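Long-range contact in nicotinate-nucleotide pyrophosphorylase (Pyrococcus furiosus, PDB 2I14), which probably makes nicotinate mononucleotide from nicotinate and phosphoribosyl pyrophosphate in an ATP-coupled step of NAD biosynthesis: residues P76-M82 with L361-N367. Sequence-based numbering, arbitrary orientation.
Sequences PVNVYAM and LKPIIEN
The Tyr80 ring and the Pro363 ring meet at a slant, CD2 of Tyr80 lying 3.9 Å from CG of Pro363, while the phenol reaches on to a hydrogen bond with Glu98. Proline suits this non-hydrogen-bonded pair because its nitrogen, which has no hydrogen, is not needed to bond strand 77-81. The side chains carrying the other flat groups, the Asn78 amide and the Glu366 carboxylate, lie alongside each other with those planes 75° apart; their facing oxygens, both acceptors, form no hydrogen bond. Asn78 OD1 takes the backbone N of Asn367 at 3.0 Å, nearly in line with its C=O bond, and so continues the pairing beyond the regular bridges. CG of Asn78 lies beside its own backbone N (chi1 -67°), which lets the amide reach across to residues 366-367.

Between these strands the pairing is antiparallel, interrupted by a classic beta bulge in which Ile364 and Ile365 both oppose Val79. Val79 O accepts two bonds, from Ile364 N and Ile365 N, and Val79 N donates to Ile365 O at 2.8 Å. Beyond the bulge, Ala81 and Lys362 exchange a reciprocal pair of backbone bonds. The extra residue changes which side chains share a face: branched Val79 and Ile365 lie alongside each other, CB to CB at 3.7 Å, and CG1 of Ile364 packs against CG1 of Val79. The short side chain of Ala81 meets Ile364 through CB, 4.0 Å from CG2 of Ile364. Helix 65-72 packs on this apolar group through Leu72, Ala69 and Val65.

Strand 357-365 thereby joins the quinolinate phosphoribosyl transferase N-terminal family region to the nicotinate phosphoribosyltransferase C-terminal one. Backbone bonds set the register, whereas aliphatic packing seals the helix-covered face.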
ATOM      1  N   PRO A  76     -50.566 -11.745 -18.994  1.00 66.83           N
ATOM      2  CA  PRO A  76     -51.281 -10.475 -18.802  1.00 67.07           C
ATOM      3  C   PRO A  76     -50.458  -9.194 -18.614  1.00 68.02           C
ATOM      4  O   PRO A  76     -50.839  -8.335 -17.809  1.00 68.75           O
ATOM      5  CB  PRO A  76     -52.141 -10.755 -17.576  1.00 66.69           C
ATOM      6  CG  PRO A  76     -52.427 -12.201 -17.703  1.00 66.86           C
ATOM      7  CD  PRO A  76     -51.104 -12.780 -18.092  1.00 66.10           C
ATOM      8  N   VAL A  77     -49.366  -9.035 -19.358  1.00 68.01           N
ATOM      9  CA  VAL A  77     -48.535  -7.844 -19.192  1.00 68.99           C
ATOM     10  C   VAL A  77     -47.865  -7.298 -20.450  1.00 69.11           C
ATOM     11  O   VAL A  77     -47.810  -7.958 -21.486  1.00 68.94           O
ATOM     12  CB  VAL A  77     -47.404  -8.107 -18.174  1.00 69.32           C
ATOM     13  CG1 VAL A  77     -47.986  -8.432 -16.804  1.00 69.08           C
ATOM     14  CG2 VAL A  77     -46.525  -9.249 -18.674  1.00 69.46           C
ATOM     15  N   ASN A  78     -47.355  -6.075 -20.334  1.00 69.36           N
ATOM     16  CA  ASN A  78     -46.627  -5.430 -21.421  1.00 70.28           C
ATOM     17  C   ASN A  78     -45.154  -5.465 -21.040  1.00 70.56           C
ATOM     18  O   ASN A  78     -44.808  -5.369 -19.861  1.00 72.29           O
ATOM     19  CB  ASN A  78     -47.058  -3.978 -21.603  1.00 70.78           C
ATOM     20  CG  ASN A  78     -48.474  -3.859 -22.094  1.00 72.29           C
ATOM     21  OD1 ASN A  78     -48.958  -4.720 -22.831  1.00 72.48           O
ATOM     22  ND2 ASN A  78     -49.149  -2.784 -21.702  1.00 73.37           N
ATOM     23  N   VAL A  79     -44.285  -5.603 -22.029  1.00 69.16           N
ATOM     24  CA  VAL A  79     -42.864  -5.659 -21.749  1.00 67.35           C
ATOM     25  C   VAL A  79     -42.074  -4.781 -22.709  1.00 67.83           C
ATOM     26  O   VAL A  79     -41.894  -5.123 -23.880  1.00 68.33           O
ATOM     27  CB  VAL A  79     -42.341  -7.104 -21.856  1.00 66.43           C
ATOM     28  CG1 VAL A  79     -40.889  -7.151 -21.436  1.00 64.91           C
ATOM     29  CG2 VAL A  79     -43.189  -8.039 -21.009  1.00 64.32           C
ATOM     30  N   TYR A  80     -41.611  -3.635 -22.221  1.00 67.61           N
ATOM     31  CA  TYR A  80     -40.820  -2.731 -23.053  1.00 66.73           C
ATOM     32  C   TYR A  80     -39.357  -3.042 -22.753  1.00 64.50           C
ATOM     33  O   TYR A  80     -39.022  -3.486 -21.650  1.00 64.77           O
ATOM     34  CB  TYR A  80     -41.132  -1.271 -22.718  1.00 68.70           C
ATOM     35  CG  TYR A  80     -42.598  -1.010 -22.443  1.00 71.20           C
ATOM     36  CD1 TYR A  80     -43.210  -1.532 -21.301  1.00 72.72           C
ATOM     37  CD2 TYR A  80     -43.365  -0.226 -23.305  1.00 71.39           C
ATOM     38  CE1 TYR A  80     -44.550  -1.276 -21.017  1.00 74.33           C
ATOM     39  CE2 TYR A  80     -44.709   0.041 -23.029  1.00 73.09           C
ATOM     40  CZ  TYR A  80     -45.296  -0.486 -21.879  1.00 74.54           C
ATOM     41  OH  TYR A  80     -46.615  -0.209 -21.564  1.00 75.54           O
ATOM     42  N   ALA A  81     -38.482  -2.826 -23.722  1.00 61.36           N
ATOM     43  CA  ALA A  81     -37.079  -3.124 -23.494  1.00 59.26           C
ATOM     44  C   ALA A  81     -36.141  -2.397 -24.448  1.00 58.05           C
ATOM     45  O   ALA A  81     -36.573  -1.660 -25.339  1.00 57.86           O
ATOM     46  CB  ALA A  81     -36.850  -4.628 -23.594  1.00 56.80           C
ATOM     47  N   MET A  82     -34.848  -2.597 -24.222  1.00 55.80           N
ATOM     48  CA  MET A  82     -33.815  -2.028 -25.061  1.00 54.03           C
ATOM     49  C   MET A  82     -33.446  -3.172 -25.982  1.00 52.27           C
ATOM     50  O   MET A  82     -33.616  -4.333 -25.634  1.00 52.02           O
ATOM     51  CB  MET A  82     -32.577  -1.650 -24.245  1.00 55.61           C
ATOM     52  CG  MET A  82     -32.702  -0.452 -23.314  1.00 56.18           C
ATOM     53  SD  MET A  82     -31.057  -0.030 -22.621  1.00 56.61           S
ATOM     54  CE  MET A  82     -31.489   1.382 -21.603  1.00 57.24           C
ATOM     55  N   LEU A 361     -36.211   2.342 -24.814  1.00 72.14           N
ATOM     56  CA  LEU A 361     -37.239   1.410 -24.351  1.00 72.23           C
ATOM     57  C   LEU A 361     -38.318   1.287 -25.429  1.00 72.34           C
ATOM     58  O   LEU A 361     -39.048   2.241 -25.704  1.00 71.93           O
ATOM     59  CB  LEU A 361     -37.891   1.896 -23.049  1.00 72.31           C
ATOM     60  CG  LEU A 361     -37.202   1.730 -21.689  1.00 72.22           C
ATOM     61  CD1 LEU A 361     -36.797   0.277 -21.499  1.00 72.03           C
ATOM     62  CD2 LEU A 361     -35.998   2.643 -21.592  1.00 72.18           C
ATOM     63  N   LYS A 362     -38.415   0.110 -26.040  1.00 72.23           N
ATOM     64  CA  LYS A 362     -39.401  -0.122 -27.088  1.00 71.65           C
ATOM     65  C   LYS A 362     -40.249  -1.319 -26.739  1.00 70.62           C
ATOM     66  O   LYS A 362     -39.763  -2.263 -26.127  1.00 70.38           O
ATOM     67  CB  LYS A 362     -38.712  -0.380 -28.426  1.00 73.67           C
ATOM     68  CG  LYS A 362     -37.865   0.776 -28.939  1.00 76.10           C
ATOM     69  CD  LYS A 362     -38.704   2.036 -29.120  1.00 78.47           C
ATOM     70  CE  LYS A 362     -37.872   3.185 -29.676  1.00 79.82           C
ATOM     71  NZ  LYS A 362     -37.333   2.884 -31.038  1.00 80.44           N
ATOM     72  N   PRO A 363     -41.536  -1.296 -27.122  1.00 70.61           N
ATOM     73  CA  PRO A 363     -42.459  -2.403 -26.840  1.00 70.61           C
ATOM     74  C   PRO A 363     -42.031  -3.715 -27.500  1.00 70.59           C
ATOM     75  O   PRO A 363     -41.736  -3.741 -28.700  1.00 70.41           O
ATOM     76  CB  PRO A 363     -43.787  -1.895 -27.397  1.00 69.24           C
ATOM     77  CG  PRO A 363     -43.680  -0.425 -27.217  1.00 70.03           C
ATOM     78  CD  PRO A 363     -42.269  -0.143 -27.675  1.00 70.24           C
ATOM     79  N   ILE A 364     -41.985  -4.795 -26.717  1.00 70.70           N
ATOM     80  CA  ILE A 364     -41.615  -6.100 -27.265  1.00 71.23           C
ATOM     81  C   ILE A 364     -42.701  -7.142 -26.992  1.00 71.07           C
ATOM     82  O   ILE A 364     -42.782  -8.157 -27.681  1.00 71.12           O
ATOM     83  CB  ILE A 364     -40.249  -6.619 -26.709  1.00 71.11           C
ATOM     84  CG1 ILE A 364     -40.433  -7.252 -25.338  1.00 70.28           C
ATOM     85  CG2 ILE A 364     -39.245  -5.475 -26.633  1.00 70.45           C
ATOM     86  CD1 ILE A 364     -39.267  -8.087 -24.935  1.00 69.73           C
ATOM     87  N   ILE A 365     -43.524  -6.891 -25.979  1.00 71.08           N
ATOM     88  CA  ILE A 365     -44.618  -7.792 -25.651  1.00 72.22           C
ATOM     89  C   ILE A 365     -45.868  -7.026 -25.262  1.00 74.01           C
ATOM     90  O   ILE A 365     -45.911  -6.350 -24.232  1.00 73.91           O
ATOM     91  CB  ILE A 365     -44.268  -8.773 -24.513  1.00 70.78           C
ATOM     92  CG1 ILE A 365     -43.574 -10.001 -25.099  1.00 70.08           C
ATOM     93  CG2 ILE A 365     -45.536  -9.187 -23.762  1.00 69.20           C
ATOM     94  CD1 ILE A 365     -43.408 -11.148 -24.122  1.00 71.08           C
ATOM     95  N   GLU A 366     -46.883  -7.137 -26.112  1.00 75.89           N
ATOM     96  CA  GLU A 366     -48.158  -6.483 -25.881  1.00 76.95           C
ATOM     97  C   GLU A 366     -49.157  -7.520 -25.368  1.00 76.27           C
ATOM     98  O   GLU A 366     -49.598  -8.404 -26.105  1.00 75.81           O
ATOM     99  CB  GLU A 366     -48.662  -5.843 -27.177  1.00 79.75           C
ATOM    100  CG  GLU A 366     -50.028  -5.200 -27.047  1.00 84.17           C
ATOM    101  CD  GLU A 366     -50.098  -4.228 -25.886  1.00 86.54           C
ATOM    102  OE1 GLU A 366     -49.491  -3.139 -25.993  1.00 87.44           O
ATOM    103  OE2 GLU A 366     -50.751  -4.559 -24.864  1.00 88.23           O
ATOM    104  N   ASN A 367     -49.488  -7.407 -24.089  1.00 75.92           N
ATOM    105  CA  ASN A 367     -50.413  -8.320 -23.445  1.00 75.58           C
ATOM    106  C   ASN A 367     -50.096  -9.781 -23.753  1.00 74.83           C
ATOM    107  O   ASN A 367     -50.899 -10.497 -24.340  1.00 73.78           O
ATOM    108  CB  ASN A 367     -51.845  -7.988 -23.855  1.00 76.44           C
ATOM    109  CG  ASN A 367     -52.865  -8.853 -23.142  1.00 77.81           C
ATOM    110  OD1 ASN A 367     -52.793  -9.041 -21.927  1.00 79.32           O
ATOM    111  ND2 ASN A 367     -53.828  -9.378 -23.892  1.00 78.33           N
TER